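Side-chain contacts in EmGH1 (Erythrobacter marinus, PDB 5Z87), which probably hydrolyses terminal beta-linked glucose units from glucosides as a beta-glucosidase of glycosyl hydrolase family 3: residues L355-L358 with V359-G362; A379-C383 with G384-M388. All coordinates share one frame; numbering follows the deposited sequence.

Interaction 1 (L355-L358 with V359-G362); sequences LPQL and VRDG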
ATOM      1  N   LEU A 355     -18.687   6.230 -32.879  1.00 24.80           N
ATOM      2  CA  LEU A 355     -17.621   5.782 -33.775  1.00 25.41           C
ATOM      3  C   LEU A 355     -17.931   6.005 -35.257  1.00 28.07           C
ATOM      4  O   LEU A 355     -17.039   6.486 -35.980  1.00 29.03           O
ATOM      5  CB  LEU A 355     -17.301   4.313 -33.493  1.00 23.18           C
ATOM      6  CG  LEU A 355     -16.655   3.977 -32.155  1.00 25.84           C
ATOM      7  CD1 LEU A 355     -16.327   2.486 -32.110  1.00 25.30           C
ATOM      8  CD2 LEU A 355     -15.406   4.819 -31.926  1.00 24.17           C
ATOM      9  N   PRO A 356     -19.127   5.682 -35.779  1.00 27.09           N
ATOM     10  CA  PRO A 356     -19.363   5.927 -37.221  1.00 30.07           C
ATOM     11  C   PRO A 356     -19.235   7.392 -37.604  1.00 26.25           C
ATOM     12  O   PRO A 356     -18.541   7.718 -38.572  1.00 28.00           O
ATOM     13  CB  PRO A 356     -20.789   5.393 -37.449  1.00 27.54           C
ATOM     14  CG  PRO A 356     -21.029   4.434 -36.328  1.00 30.39           C
ATOM     15  CD  PRO A 356     -20.276   5.000 -35.148  1.00 24.97           C
ATOM     16  N   GLN A 357     -19.867   8.294 -36.855  1.00 28.02           N
ATOM     17  CA  GLN A 357     -19.752   9.708 -37.199  1.00 25.36           C
ATOM     18  C   GLN A 357     -18.322  10.214 -37.053  1.00 36.87           C
ATOM     19  O   GLN A 357     -17.912  11.113 -37.801  1.00 34.58           O
ATOM     20  CB  GLN A 357     -20.706  10.548 -36.351  1.00 29.52           C
ATOM     21  CG  GLN A 357     -21.053  11.905 -36.982  1.00 35.86           C
ATOM     22  CD  GLN A 357     -21.320  11.804 -38.489  1.00 41.02           C
ATOM     23  OE1 GLN A 357     -22.238  11.103 -38.925  1.00 41.09           O
ATOM     24  NE2 GLN A 357     -20.494  12.485 -39.288  1.00 36.40           N
ATOM     25  N   LEU A 358     -17.540   9.654 -36.117  1.00 30.59           N
ATOM     26  CA  LEU A 358     -16.150  10.092 -35.981  1.00 29.20           C
ATOM     27  C   LEU A 358     -15.329   9.685 -37.194  1.00 28.90           C
ATOM     28  O   LEU A 358     -14.454  10.436 -37.640  1.00 31.17           O
ATOM     29  CB  LEU A 358     -15.518   9.526 -34.701  1.00 22.52           C
ATOM     30  CG  LEU A 358     -16.054  10.128 -33.400  1.00 26.60           C
ATOM     31  CD1 LEU A 358     -15.795   9.195 -32.220  1.00 24.38           C
ATOM     32  CD2 LEU A 358     -15.459  11.527 -33.166  1.00 24.28           C
ATOM     33  N   VAL A 359     -15.577   8.484 -37.718  1.00 26.40           N
ATOM     34  CA  VAL A 359     -14.909   8.049 -38.939  1.00 29.10           C
ATOM     35  C   VAL A 359     -15.308   8.948 -40.102  1.00 37.86           C
ATOM     36  O   VAL A 359     -14.457   9.427 -40.863  1.00 37.52           O
ATOM     37  CB  VAL A 359     -15.243   6.578 -39.227  1.00 33.01           C
ATOM     38  CG1 VAL A 359     -14.826   6.198 -40.646  1.00 24.76           C
ATOM     39  CG2 VAL A 359     -14.579   5.687 -38.189  1.00 29.55           C
ATOM     40  N   ARG A 360     -16.608   9.216 -40.237  1.00 30.52           N
ATOM     41  CA  ARG A 360     -17.069  10.048 -41.343  1.00 34.50           C
ATOM     42  C   ARG A 360     -16.560  11.478 -41.202  1.00 39.94           C
ATOM     43  O   ARG A 360     -16.187  12.109 -42.196  1.00 44.29           O
ATOM     44  CB  ARG A 360     -18.595   9.994 -41.441  1.00 27.82           C
ATOM     45  CG  ARG A 360     -19.105   8.665 -42.034  1.00 33.33           C
ATOM     46  CD  ARG A 360     -20.590   8.706 -42.365  1.00 26.22           C
ATOM     47  NE  ARG A 360     -21.378   8.892 -41.159  1.00 33.03           N
ATOM     48  CZ  ARG A 360     -21.952   7.898 -40.488  1.00 40.12           C
ATOM     49  NH1 ARG A 360     -21.828   6.651 -40.927  1.00 32.17           N
ATOM     50  NH2 ARG A 360     -22.653   8.150 -39.383  1.00 28.81           N
ATOM     51  N   ASP A 361     -16.487  11.991 -39.974  1.00 32.55           N
ATOM     52  CA  ASP A 361     -15.942  13.325 -39.759  1.00 35.22           C
ATOM     53  C   ASP A 361     -14.421  13.391 -39.924  1.00 39.52           C
ATOM     54  O   ASP A 361     -13.856  14.490 -39.865  1.00 35.52           O
ATOM     55  CB  ASP A 361     -16.344  13.843 -38.375  1.00 31.02           C
ATOM     56  CG  ASP A 361     -17.810  14.227 -38.302  1.00 36.63           C
ATOM     57  OD1 ASP A 361     -18.472  14.262 -39.357  1.00 45.28           O
ATOM     58  OD2 ASP A 361     -18.309  14.491 -37.189  1.00 54.83           O
ATOM     59  N   GLY A 362     -13.741  12.269 -40.144  1.00 33.45           N
ATOM     60  CA  GLY A 362     -12.306  12.310 -40.340  1.00 30.17           C
ATOM     61  C   GLY A 362     -11.468  12.346 -39.080  1.00 35.22           C
ATOM     62  O   GLY A 362     -10.245  12.507 -39.170  1.00 31.05           O
TER

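Interaction 2 (A379-C383 with G384-M388); sequences AKFKC and GLFDM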
ATOM      1  N   ALA A 379     -14.976 -14.288 -32.914  1.00 22.77           N
ATOM      2  CA  ALA A 379     -15.408 -14.933 -31.683  1.00 23.85           C
ATOM      3  C   ALA A 379     -16.803 -15.518 -31.849  1.00 21.57           C
ATOM      4  O   ALA A 379     -17.075 -16.634 -31.387  1.00 23.59           O
ATOM      5  CB  ALA A 379     -15.361 -13.937 -30.516  1.00 19.43           C
ATOM      6  N   LYS A 380     -17.694 -14.792 -32.534  1.00 19.92           N
ATOM      7  CA  LYS A 380     -19.050 -15.301 -32.741  1.00 26.68           C
ATOM      8  C   LYS A 380     -19.038 -16.583 -33.577  1.00 22.83           C
ATOM      9  O   LYS A 380     -19.724 -17.556 -33.244  1.00 28.60           O
ATOM     10  CB  LYS A 380     -19.923 -14.226 -33.391  1.00 25.69           C
ATOM     11  CG  LYS A 380     -20.159 -13.033 -32.500  1.00 19.13           C
ATOM     12  CD  LYS A 380     -21.067 -11.992 -33.125  1.00 18.99           C
ATOM     13  CE  LYS A 380     -21.640 -11.086 -32.018  1.00 18.31           C
ATOM     14  NZ  LYS A 380     -22.498  -9.970 -32.523  1.00 17.26           N
ATOM     15  N   PHE A 381     -18.252 -16.613 -34.653  1.00 21.11           N
ATOM     16  CA  PHE A 381     -18.126 -17.843 -35.427  1.00 22.59           C
ATOM     17  C   PHE A 381     -17.617 -18.984 -34.553  1.00 25.88           C
ATOM     18  O   PHE A 381     -18.216 -20.068 -34.520  1.00 24.65           O
ATOM     19  CB  PHE A 381     -17.212 -17.612 -36.641  1.00 26.81           C
ATOM     20  CG  PHE A 381     -17.902 -16.904 -37.798  1.00 28.21           C
ATOM     21  CD1 PHE A 381     -18.942 -17.526 -38.496  1.00 27.63           C
ATOM     22  CD2 PHE A 381     -17.516 -15.626 -38.187  1.00 25.44           C
ATOM     23  CE1 PHE A 381     -19.595 -16.880 -39.551  1.00 24.12           C
ATOM     24  CE2 PHE A 381     -18.155 -14.973 -39.250  1.00 28.70           C
ATOM     25  CZ  PHE A 381     -19.199 -15.601 -39.932  1.00 28.01           C
ATOM     26  N   LYS A 382     -16.544 -18.733 -33.790  1.00 24.40           N
ATOM     27  CA  LYS A 382     -15.967 -19.753 -32.915  1.00 22.08           C
ATOM     28  C   LYS A 382     -16.986 -20.294 -31.907  1.00 24.35           C
ATOM     29  O   LYS A 382     -16.980 -21.492 -31.589  1.00 23.40           O
ATOM     30  CB  LYS A 382     -14.744 -19.176 -32.182  1.00 19.65           C
ATOM     31  CG  LYS A 382     -14.042 -20.188 -31.259  1.00 25.39           C
ATOM     32  CD  LYS A 382     -12.562 -19.836 -30.995  1.00 22.79           C
ATOM     33  CE  LYS A 382     -11.889 -20.914 -30.157  1.00 26.08           C
ATOM     34  NZ  LYS A 382     -10.452 -20.628 -29.846  1.00 40.21           N
ATOM     35  N   CYS A 383     -17.857 -19.430 -31.381  1.00 17.47           N
ATOM     36  CA  CYS A 383     -18.869 -19.874 -30.436  1.00 24.98           C
ATOM     37  C   CYS A 383     -20.083 -20.487 -31.113  1.00 26.69           C
ATOM     38  O   CYS A 383     -21.022 -20.876 -30.411  1.00 27.50           O
ATOM     39  CB  CYS A 383     -19.309 -18.712 -29.543  1.00 20.30           C
ATOM     40  SG  CYS A 383     -17.947 -18.138 -28.483  1.00 25.07           S
ATOM     41  N   GLY A 384     -20.092 -20.566 -32.439  1.00 25.07           N
ATOM     42  CA  GLY A 384     -21.176 -21.221 -33.147  1.00 26.22           C
ATOM     43  C   GLY A 384     -22.448 -20.422 -33.288  1.00 28.00           C
ATOM     44  O   GLY A 384     -23.484 -21.007 -33.618  1.00 31.08           O
ATOM     45  N   LEU A 385     -22.415 -19.103 -33.050  1.00 24.98           N
ATOM     46  CA  LEU A 385     -23.657 -18.330 -33.103  1.00 22.12           C
ATOM     47  C   LEU A 385     -24.319 -18.433 -34.468  1.00 29.02           C
ATOM     48  O   LEU A 385     -25.548 -18.355 -34.565  1.00 28.51           O
ATOM     49  CB  LEU A 385     -23.423 -16.849 -32.780  1.00 20.08           C
ATOM     50  CG  LEU A 385     -22.680 -16.400 -31.512  1.00 26.80           C
ATOM     51  CD1 LEU A 385     -23.213 -15.057 -31.070  1.00 21.13           C
ATOM     52  CD2 LEU A 385     -22.781 -17.409 -30.396  1.00 20.63           C
ATOM     53  N   PHE A 386     -23.529 -18.605 -35.529  1.00 25.88           N
ATOM     54  CA  PHE A 386     -24.073 -18.620 -36.878  1.00 29.58           C
ATOM     55  C   PHE A 386     -24.659 -19.974 -37.252  1.00 35.75           C
ATOM     56  O   PHE A 386     -25.525 -20.041 -38.127  1.00 31.59           O
ATOM     57  CB  PHE A 386     -22.985 -18.249 -37.898  1.00 22.63           C
ATOM     58  CG  PHE A 386     -22.546 -16.796 -37.848  1.00 29.20           C
ATOM     59  CD1 PHE A 386     -21.547 -16.374 -36.968  1.00 25.27           C
ATOM     60  CD2 PHE A 386     -23.095 -15.863 -38.714  1.00 24.42           C
ATOM     61  CE1 PHE A 386     -21.114 -15.042 -36.965  1.00 27.64           C
ATOM     62  CE2 PHE A 386     -22.673 -14.526 -38.704  1.00 25.72           C
ATOM     63  CZ  PHE A 386     -21.688 -14.116 -37.826  1.00 18.69           C
ATOM     64  N   ASP A 387     -24.225 -21.043 -36.590  1.00 33.48           N
ATOM     65  CA  ASP A 387     -24.494 -22.407 -37.020  1.00 30.18           C
ATOM     66  C   ASP A 387     -25.407 -23.175 -36.068  1.00 32.23           C
ATOM     67  O   ASP A 387     -25.595 -24.384 -36.261  1.00 29.10           O
ATOM     68  CB  ASP A 387     -23.164 -23.148 -37.187  1.00 32.42           C
ATOM     69  CG  ASP A 387     -22.150 -22.357 -38.023  1.00 32.07           C
ATOM     70  OD1 ASP A 387     -22.552 -21.761 -39.050  1.00 30.58           O
ATOM     71  OD2 ASP A 387     -20.954 -22.333 -37.655  1.00 34.69           O
ATOM     72  N   MET A 388     -25.992 -22.516 -35.071  1.00 22.30           N
ATOM     73  CA  MET A 388     -26.666 -23.196 -33.974  1.00 25.03           C
ATOM     74  C   MET A 388     -27.978 -22.508 -33.627  1.00 26.75           C
ATOM     75  O   MET A 388     -28.162 -21.317 -33.910  1.00 31.65           O
ATOM     76  CB  MET A 388     -25.774 -23.243 -32.720  1.00 25.24           C
ATOM     77  CG  MET A 388     -24.544 -24.125 -32.872  1.00 23.01           C
ATOM     78  SD  MET A 388     -24.948 -25.802 -33.459  1.00 37.54           S
ATOM     79  CE  MET A 388     -25.653 -26.556 -31.983  1.00 25.34           C
TER
HETATM   80  O   HOH W   1     -20.922 -19.812 -35.937  1.00 24.87           O

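Interaction 1 (L355-L358 with V359-G362)
Gln357 presents the two ends of its side-chain amide to two residues further along the helix, the oxygen to Arg360 and the nitrogen to Asp361. Its chain reaches them because CG lies anti to the backbone N (chi1 -158°) and the next bond folds, which swings the amide toward the C-terminal end of the helix.

The Gln357 and Arg360 side chains cross at about a right angle, with amide and guanidinium planes 55° apart. Arg360 grips side-on: NH2 donates to Gln357 OE1 at 3.0 Å and NE to the same oxygen at 3.3 Å. OE1 lies in the guanidinium plane, whereas both nitrogens sit above one face of the amide carbonyl. Beneath one guanidinium face is the backbone oxygen of Pro356, and Pro356 CB is 3.8 Å from Arg360 NH1. That nitrogen also forms a salt bridge with Asp57 of helix 56-61, tying the outer end of Arg360 to a neighbouring helix.

At the other end of the amide, Gln357 NE2 donates to Asp361 OD1 at 2.7 Å. The bond is in the amide plane but reaches the oxygen from above the carboxylate, whose plane is turned 53° from the amide. The amide thus links a guanidinium and a carboxylate, and its rotation is set by bonds at both ends.

The backbone bond from Asp361 N to Gln357 O runs beside the amide-carboxylate pair, and Arg360 N bonds to Pro356 O in the same turn. Gly362, at positive phi, then ends the helix in a Schellman motif, here within the family 3 N-terminal, TIM-barrel-type domain.

Interaction 2 (A379-C383 with G384-M388)
Phe381 and Phe386 form an offset (parallel-displaced) stack where helix 366-382 ends in a Schellman motif. Gly384, at positive phi, donates its N to Phe381 O, and Leu385 N returns to Lys380 O at 3.1 Å.

Followed outward, Phe386 CB points toward the helix and lies 4.0 Å from Phe381 CE1. With CG anti to its own carbonyl carbon (chi1 -70°), the Phe386 ring slides over that of Phe381: CG meets Phe381 CE1, and CD1 approaches Phe381 CD1 at 3.2 Å. CE1 stands over the centre of the Phe381 ring and also comes within 3.9 Å of Lys380 CB. On the far rim CD2 and CE2 pass Phe381 CE1 and CZ. At the tip, Phe386 CZ lies 3.6 Å from Phe381 CZ. With centroids 3.8 Å apart and planes at 11°, the Phe381 and Phe386 rings are nearly parallel; CE1 rather than the ring centre lying over the middle shows the displacement. Replacing Phe386 by an alanine would probably leave one face of the Phe381 ring without its stacking partner and open a gap beside Lys380 CB.

Leu385 packs by its two branches, CD1 against Lys380 CG and CD2 against Cys383 CB. Beyond this aliphatic stem, Lys380 NZ is hydrogen-bonded to Gln62 OE1 and to the backbone oxygens of Gly90 and Pro124. Helix 43-51 supplies further neighbours to the stack, Arg46 touching Phe381 and Leu50 touching Phe386. A water at the edge of the Phe386 ring joins the two segments, accepting from Phe386 N at 2.9 Å and donating to Phe381 O.

Overall arrangement
The two contacts come in series along the chain: interaction 1 closes on helix 355-360, and interaction 2 opens at the end of the next helix, 366-382. Their centres are 29 Å apart and their nearest atoms about 14 Å, so they do not touch. Helix 366-382 nevertheless connects them, since its Glu366 and Val369 meet Val359 of interaction 1 while its last turn carries interaction 2. Each marks a helix end with a glycine at positive phi. Both lie on the same side of the chain's centre, away from the pocket that holds dithiothreitol and from the magnesium site at Asp713 and Ile715, so both are local helix-end structure with no indicated part in binding.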